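PDB 3V1Z: endonuclease Bse634IR from Geobacillus stearothermophilus, which is a type IIF restriction endonuclease that recognises a degenerate DNA sequence and probably cleaves it with the help of metal ions. Local coordinates for residues E95-L100 and R151-I156; E122-L127 and A221-A226. The protein carries 1 engineered substitution. One frame throughout, in Å; residues are numbered along the deposited sequence. Where two conformers were deposited one is given.

Contact 1 of 2, residues E95-L100 and R151-I156; sequences ELNDYL and RQKDLI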
loop_
_atom_site.group_PDB
_atom_site.type_symbol
_atom_site.label_atom_id
_atom_site.label_comp_id
_atom_site.label_asym_id
_atom_site.label_seq_id
_atom_site.Cartn_x
_atom_site.Cartn_y
_atom_site.Cartn_z
ATOM N N GLU A 95 8.568 -3.760 34.418
ATOM C CA GLU A 95 8.304 -5.077 35.012
ATOM C C GLU A 95 6.923 -5.639 34.677
ATOM O O GLU A 95 6.127 -5.966 35.562
ATOM C CB GLU A 95 8.594 -5.099 36.522
ATOM C CG GLU A 95 10.072 -5.317 36.869
ATOM C CD GLU A 95 10.671 -6.579 36.239
ATOM O OE1 GLU A 95 10.035 -7.657 36.309
ATOM O OE2 GLU A 95 11.789 -6.489 35.678
ATOM N N LEU A 96 6.656 -5.736 33.378
ATOM C CA LEU A 96 5.403 -6.294 32.873
ATOM C C LEU A 96 5.543 -7.808 32.777
ATOM O O LEU A 96 5.944 -8.353 31.746
ATOM C CB LEU A 96 5.034 -5.683 31.516
ATOM C CG LEU A 96 4.971 -4.156 31.357
ATOM C CD1 LEU A 96 4.645 -3.822 29.918
ATOM C CD2 LEU A 96 3.969 -3.503 32.293
ATOM N N ASN A 97 5.220 -8.471 33.883
ATOM C CA ASN A 97 5.369 -9.915 34.042
ATOM C C ASN A 97 4.535 -10.756 33.075
ATOM O O ASN A 97 4.778 -11.954 32.927
ATOM C CB ASN A 97 5.007 -10.309 35.480
ATOM C CG ASN A 97 3.629 -9.797 35.895
ATOM O OD1 ASN A 97 3.419 -8.585 36.040
ATOM N ND2 ASN A 97 2.685 -10.715 36.081
ATOM N N ASP A 98 3.549 -10.130 32.438
ATOM C CA ASP A 98 2.572 -10.846 31.630
ATOM C C ASP A 98 2.406 -10.298 30.201
ATOM O O ASP A 98 1.472 -10.684 29.495
ATOM C CB ASP A 98 1.225 -10.882 32.354
ATOM C CG ASP A 98 0.701 -9.496 32.689
ATOM O OD1 ASP A 98 1.480 -8.518 32.615
ATOM O OD2 ASP A 98 -0.493 -9.386 33.039
ATOM N N TYR A 99 3.309 -9.413 29.783
ATOM C CA TYR A 99 3.312 -8.884 28.415
ATOM C C TYR A 99 4.578 -9.248 27.640
ATOM O O TYR A 99 5.668 -9.350 28.200
ATOM C CB TYR A 99 3.146 -7.359 28.401
ATOM C CG TYR A 99 1.751 -6.864 28.694
ATOM C CD1 TYR A 99 0.879 -6.511 27.664
ATOM C CD2 TYR A 99 1.309 -6.726 30.003
ATOM C CE1 TYR A 99 -0.409 -6.053 27.939
ATOM C CE2 TYR A 99 0.036 -6.262 30.287
ATOM C CZ TYR A 99 -0.816 -5.929 29.257
ATOM O OH TYR A 99 -2.071 -5.472 29.566
ATOM N N LEU A 100 4.410 -9.450 26.341
ATOM C CA LEU A 100 5.538 -9.555 25.424
ATOM C C LEU A 100 5.291 -8.608 24.269
ATOM O O LEU A 100 4.165 -8.501 23.785
ATOM C CB LEU A 100 5.708 -10.984 24.908
ATOM C CG LEU A 100 6.251 -12.048 25.870
ATOM C CD1 LEU A 100 6.222 -13.424 25.216
ATOM C CD2 LEU A 100 7.662 -11.704 26.349
ATOM N N ARG A 151 -0.621 -10.434 25.737
ATOM C CA ARG A 151 -0.812 -10.551 27.175
ATOM C C ARG A 151 -1.138 -11.982 27.610
ATOM O O ARG A 151 -2.289 -12.419 27.549
ATOM C CB ARG A 151 -1.878 -9.584 27.694
ATOM C CG ARG A 151 -1.913 -9.575 29.203
ATOM C CD ARG A 151 -3.058 -8.790 29.780
ATOM N NE ARG A 151 -2.874 -8.665 31.223
ATOM C CZ ARG A 151 -3.396 -7.702 31.974
ATOM N NH1 ARG A 151 -4.154 -6.757 31.424
ATOM N NH2 ARG A 151 -3.150 -7.685 33.281
ATOM N N GLN A 152 -0.108 -12.692 28.058
ATOM C CA GLN A 152 -0.248 -14.039 28.605
ATOM C C GLN A 152 0.910 -14.314 29.573
ATOM O O GLN A 152 2.071 -14.388 29.161
ATOM C CB GLN A 152 -0.299 -15.081 27.477
ATOM C CG GLN A 152 -0.785 -16.459 27.906
ATOM C CD GLN A 152 -0.994 -17.401 26.731
ATOM O OE1 GLN A 152 -1.776 -17.122 25.826
ATOM N NE2 GLN A 152 -0.302 -18.527 26.749
ATOM N N LYS A 153 0.585 -14.458 30.858
ATOM C CA LYS A 153 1.593 -14.557 31.917
ATOM C C LYS A 153 2.561 -15.738 31.783
ATOM O O LYS A 153 3.756 -15.596 32.063
ATOM C CB LYS A 153 0.927 -14.570 33.298
ATOM C CG LYS A 153 1.890 -14.268 34.450
ATOM C CD LYS A 153 1.155 -14.087 35.769
ATOM C CE LYS A 153 2.111 -13.682 36.882
ATOM N NZ LYS A 153 1.388 -13.370 38.155
ATOM N N ASP A 154 2.050 -16.891 31.356
ATOM C CA ASP A 154 2.854 -18.118 31.320
ATOM C C ASP A 154 3.857 -18.204 30.159
ATOM O O ASP A 154 4.598 -19.180 30.038
ATOM C CB ASP A 154 1.952 -19.363 31.371
ATOM C CG ASP A 154 1.133 -19.563 30.100
ATOM O OD1 ASP A 154 0.287 -20.480 30.094
ATOM O OD2 ASP A 154 1.330 -18.829 29.110
ATOM N N LEU A 155 3.877 -17.184 29.309
ATOM C CA LEU A 155 4.838 -17.122 28.207
ATOM C C LEU A 155 6.169 -16.516 28.642
ATOM O O LEU A 155 7.210 -16.795 28.044
ATOM C CB LEU A 155 4.264 -16.324 27.037
ATOM C CG LEU A 155 3.065 -16.928 26.306
ATOM C CD1 LEU A 155 2.605 -15.994 25.210
ATOM C CD2 LEU A 155 3.395 -18.299 25.740
ATOM N N ILE A 156 6.122 -15.697 29.690
ATOM C CA ILE A 156 7.288 -14.951 30.150
ATOM C C ILE A 156 8.259 -15.831 30.940
ATOM O O ILE A 156 7.900 -16.420 31.966
ATOM C CB ILE A 156 6.874 -13.674 30.952
ATOM C CG1 ILE A 156 6.397 -12.568 30.004
ATOM C CG2 ILE A 156 8.027 -13.138 31.807
ATOM C CD1 ILE A 156 4.991 -12.740 29.483
HETATM O O HOH W 1 -0.150 -11.157 36.736
#
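Arg151 lays its aliphatic stem over one face of the Tyr99 ring, with CG 4.0 Å from the ring centroid in a CH-pi contact only 17° off the normal. The stem runs extended from CG to NE, and CB, CG and CD pass over CE1 and CZ in turn before the guanidinium reaches the phenol end. There Tyr99 lies over one guanidinium face, the two planes 37° apart; Tyr99 OH comes close to NH1, but the angle is too poor for a hydrogen bond. The guanidinium edge belongs to Asp98, whose OD2 forms a salt bridge with NE at 3.1 Å and takes a weak bond from NH2. With carboxylate and guanidinium planes nearly perpendicular, OD2 is met from above its own plane. Arginine suits this place because it offers both an apolar stem and a charged edge.

Tyr99 and Arg151 are an antiparallel non-hydrogen-bonded pair, joining strand 99-103, outermost in the chain's five-stranded mixed sheet, to strand 147-151. Just past the pair, Gln152 N gives Asp98 O a weak hydrogen bond of 2.9 Å.

Beyond the strand end, the 3-10 turn 153-155 brings Ile156 back over the type I turn Leu96-Tyr99: Ile156 CB sits 3.4 Å from Asn97 O, and its CD1 reaches Leu100 CG at 3.9 Å. Leu100 CD1 also touches Leu155 CB, branched aliphatic side chains suiting this contact with each other and with backbone. Nearer solvent, the extended Lys153 crosses the Asn97 amide, and one water accepts from both Lys153 NZ and Asn97 ND2.

Contact 2 of 2, residues E122-L127 and A221-A226; sequences EKLHQL and AHLKMA. Engineered in segment 221-226: Ala226 (natural residue Arg).
His222 reaches from its helix across to Leu127, and each part of it finds the leucine or the backbone beside it. Its CB lies 4.0 Å from Leu127 CD2, and CG is nearer the same methyl, at 3.8 Å. CG stands anti to the backbone N (chi1 -171°), which carries the ring across to Leu127. Farther along, CD2 meets Leu127 CD1, while NE2 and CE1 lie beneath Leu127 CB, which sits over the ring face 3.9 Å from its centroid. CE1 also comes within 3.5 Å of Lys123 O, a carbonyl already bonded to Leu127 N within its own helix. A flat imidazole suits this place, since it can slide past the leucine and still present a broad face to Leu127 CB.

Segments 122-127 and 221-226, on helices 118-131 and 207-226, run at 112° to each other, their axes 10.3 Å apart at closest approach. An alanine in place of His222 would remove the ring and would probably leave Leu127 without its flat partner, opening a gap between the helices.

One turn back from Leu127, Lys123 serves by its hydrocarbon chain: CB rests 3.8 Å from Leu223 CD2, and the bend at chi2 (-63°) brings CD to 3.8 Å from CB of Ala226, an engineered residue. Leu223 also points the same CD2 at Leu124 CD2, the two leucines crossing at about a right angle. Leu219, one turn before Leu223 in helix 207-226, touches both Leu124 and Leu127.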
loop_
_atom_site.group_PDB
_atom_site.type_symbol
_atom_site.label_atom_id
_atom_site.label_comp_id
_atom_site.label_asym_id
_atom_site.label_seq_id
_atom_site.Cartn_x
_atom_site.Cartn_y
_atom_site.Cartn_z
ATOM N N GLU A 122 -7.624 -23.934 14.531
ATOM C CA GLU A 122 -8.726 -24.658 13.898
ATOM C C GLU A 122 -9.941 -23.776 13.609
ATOM O O GLU A 122 -10.624 -23.982 12.608
ATOM C CB GLU A 122 -9.126 -25.889 14.714
ATOM C CG GLU A 122 -8.456 -27.171 14.230
ATOM C CD GLU A 122 -8.770 -27.492 12.766
ATOM O OE1 GLU A 122 -9.948 -27.369 12.353
ATOM O OE2 GLU A 122 -7.837 -27.869 12.026
ATOM N N LYS A 123 -10.203 -22.804 14.486
ATOM C CA LYS A 123 -11.268 -21.820 14.271
ATOM C C LYS A 123 -11.003 -20.995 13.013
ATOM O O LYS A 123 -11.922 -20.713 12.240
ATOM C CB LYS A 123 -11.399 -20.875 15.472
ATOM C CG LYS A 123 -11.833 -21.515 16.791
ATOM C CD LYS A 123 -13.229 -22.136 16.735
ATOM C CE LYS A 123 -13.609 -22.714 18.097
ATOM N NZ LYS A 123 -14.829 -23.552 18.025
ATOM N N LEU A 124 -9.738 -20.613 12.832
ATOM C CA LEU A 124 -9.290 -19.834 11.680
ATOM C C LEU A 124 -9.198 -20.679 10.415
ATOM O O LEU A 124 -9.385 -20.166 9.316
ATOM C CB LEU A 124 -7.937 -19.166 11.971
ATOM C CG LEU A 124 -7.921 -18.026 12.999
ATOM C CD1 LEU A 124 -6.497 -17.672 13.389
ATOM C CD2 LEU A 124 -8.658 -16.791 12.499
ATOM N N HIS A 125 -8.904 -21.968 10.581
ATOM C CA HIS A 125 -8.877 -22.913 9.464
ATOM C C HIS A 125 -10.284 -23.183 8.931
ATOM O O HIS A 125 -10.464 -23.329 7.724
ATOM C CB HIS A 125 -8.186 -24.217 9.867
ATOM C CG HIS A 125 -8.146 -25.248 8.779
ATOM N ND1 HIS A 125 -7.270 -25.178 7.719
ATOM C CD2 HIS A 125 -8.868 -26.380 8.598
ATOM C CE1 HIS A 125 -7.453 -26.222 6.928
ATOM N NE2 HIS A 125 -8.417 -26.968 7.439
ATOM N N GLN A 126 -11.268 -23.236 9.836
ATOM C CA GLN A 126 -12.689 -23.344 9.474
ATOM C C GLN A 126 -13.156 -22.143 8.656
ATOM O O GLN A 126 -13.893 -22.296 7.682
ATOM C CB GLN A 126 -13.565 -23.453 10.725
ATOM C CG GLN A 126 -13.677 -24.849 11.319
ATOM C CD GLN A 126 -14.379 -24.859 12.677
ATOM O OE1 GLN A 126 -14.971 -23.862 13.099
ATOM N NE2 GLN A 126 -14.314 -25.996 13.361
ATOM N N LEU A 127 -12.736 -20.949 9.070
ATOM C CA LEU A 127 -13.070 -19.731 8.346
ATOM C C LEU A 127 -12.406 -19.704 6.968
ATOM O O LEU A 127 -13.077 -19.453 5.966
ATOM C CB LEU A 127 -12.695 -18.487 9.159
ATOM C CG LEU A 127 -12.769 -17.124 8.456
ATOM C CD1 LEU A 127 -14.196 -16.760 8.055
ATOM C CD2 LEU A 127 -12.155 -16.047 9.328
ATOM N N ALA A 221 -12.654 -10.604 14.950
ATOM C CA ALA A 221 -14.110 -10.572 15.113
ATOM C C ALA A 221 -14.714 -11.970 14.926
ATOM O O ALA A 221 -15.672 -12.338 15.619
ATOM C CB ALA A 221 -14.747 -9.558 14.174
ATOM N N HIS A 222 -14.139 -12.754 14.017
ATOM C CA HIS A 222 -14.529 -14.155 13.879
ATOM C C HIS A 222 -14.267 -14.933 15.169
ATOM O O HIS A 222 -15.106 -15.724 15.600
ATOM C CB HIS A 222 -13.829 -14.832 12.700
ATOM C CG HIS A 222 -14.367 -16.197 12.389
ATOM N ND1 HIS A 222 -13.816 -17.351 12.906
ATOM C CD2 HIS A 222 -15.420 -16.592 11.632
ATOM C CE1 HIS A 222 -14.498 -18.399 12.474
ATOM N NE2 HIS A 222 -15.477 -17.965 11.699
ATOM N N LEU A 223 -13.106 -14.701 15.779
ATOM C CA LEU A 223 -12.735 -15.379 17.022
ATOM C C LEU A 223 -13.647 -15.005 18.181
ATOM O O LEU A 223 -14.029 -15.867 18.977
ATOM C CB LEU A 223 -11.264 -15.127 17.372
ATOM C CG LEU A 223 -10.229 -15.801 16.456
ATOM C CD1 LEU A 223 -8.830 -15.674 17.034
ATOM C CD2 LEU A 223 -10.564 -17.267 16.192
ATOM N N LYS A 224 -13.992 -13.719 18.259
ATOM C CA LYS A 224 -14.942 -13.197 19.239
ATOM C C LYS A 224 -16.311 -13.862 19.146
ATOM O O LYS A 224 -16.956 -14.083 20.167
ATOM C CB LYS A 224 -15.095 -11.681 19.083
ATOM C CG LYS A 224 -14.026 -10.875 19.793
ATOM C CD LYS A 224 -14.013 -9.427 19.324
ATOM C CE LYS A 224 -15.211 -8.637 19.831
ATOM N NZ LYS A 224 -15.213 -8.435 21.306
ATOM N N MET A 225 -16.748 -14.174 17.924
ATOM C CA MET A 225 -17.997 -14.911 17.717
ATOM C C MET A 225 -17.875 -16.412 17.982
ATOM O O MET A 225 -18.768 -17.002 18.584
ATOM C CB MET A 225 -18.584 -14.646 16.331
ATOM C CG MET A 225 -18.997 -13.197 16.143
ATOM S SD MET A 225 -20.666 -12.970 15.491
ATOM C CE MET A 225 -20.653 -11.192 15.262
ATOM N N ALA A 226 -16.772 -17.015 17.534
ATOM C CA ALA A 226 -16.486 -18.437 17.778
ATOM C C ALA A 226 -16.368 -18.767 19.266
ATOM O O ALA A 226 -16.672 -19.888 19.683
ATOM C CB ALA A 226 -15.216 -18.858 17.047
#

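How the contacts relate
The centres of contacts 1 and 2 lie 24 Å apart, with nearest atoms about 11 Å apart, so they do not touch. Along the chain their segments alternate: 95-100, 122-127, 151-156, 221-226. Strand 99-103 is followed directly by helix 118-131, so the chain passes from contact 1 to contact 2, returns along strand 147-151 and comes back to the second contact through helix 207-226. Contact 1 lies at the edge strand of the mixed sheet, whereas contact 2 joins two helices. Both belong to the Cfr10I/Bse634I endonuclease fold, a PDDEXK nuclease, away from the calcium-binding residues Asp146 and Leu197 and from the DNA, about 17 and 15 Å off at their nearest atoms.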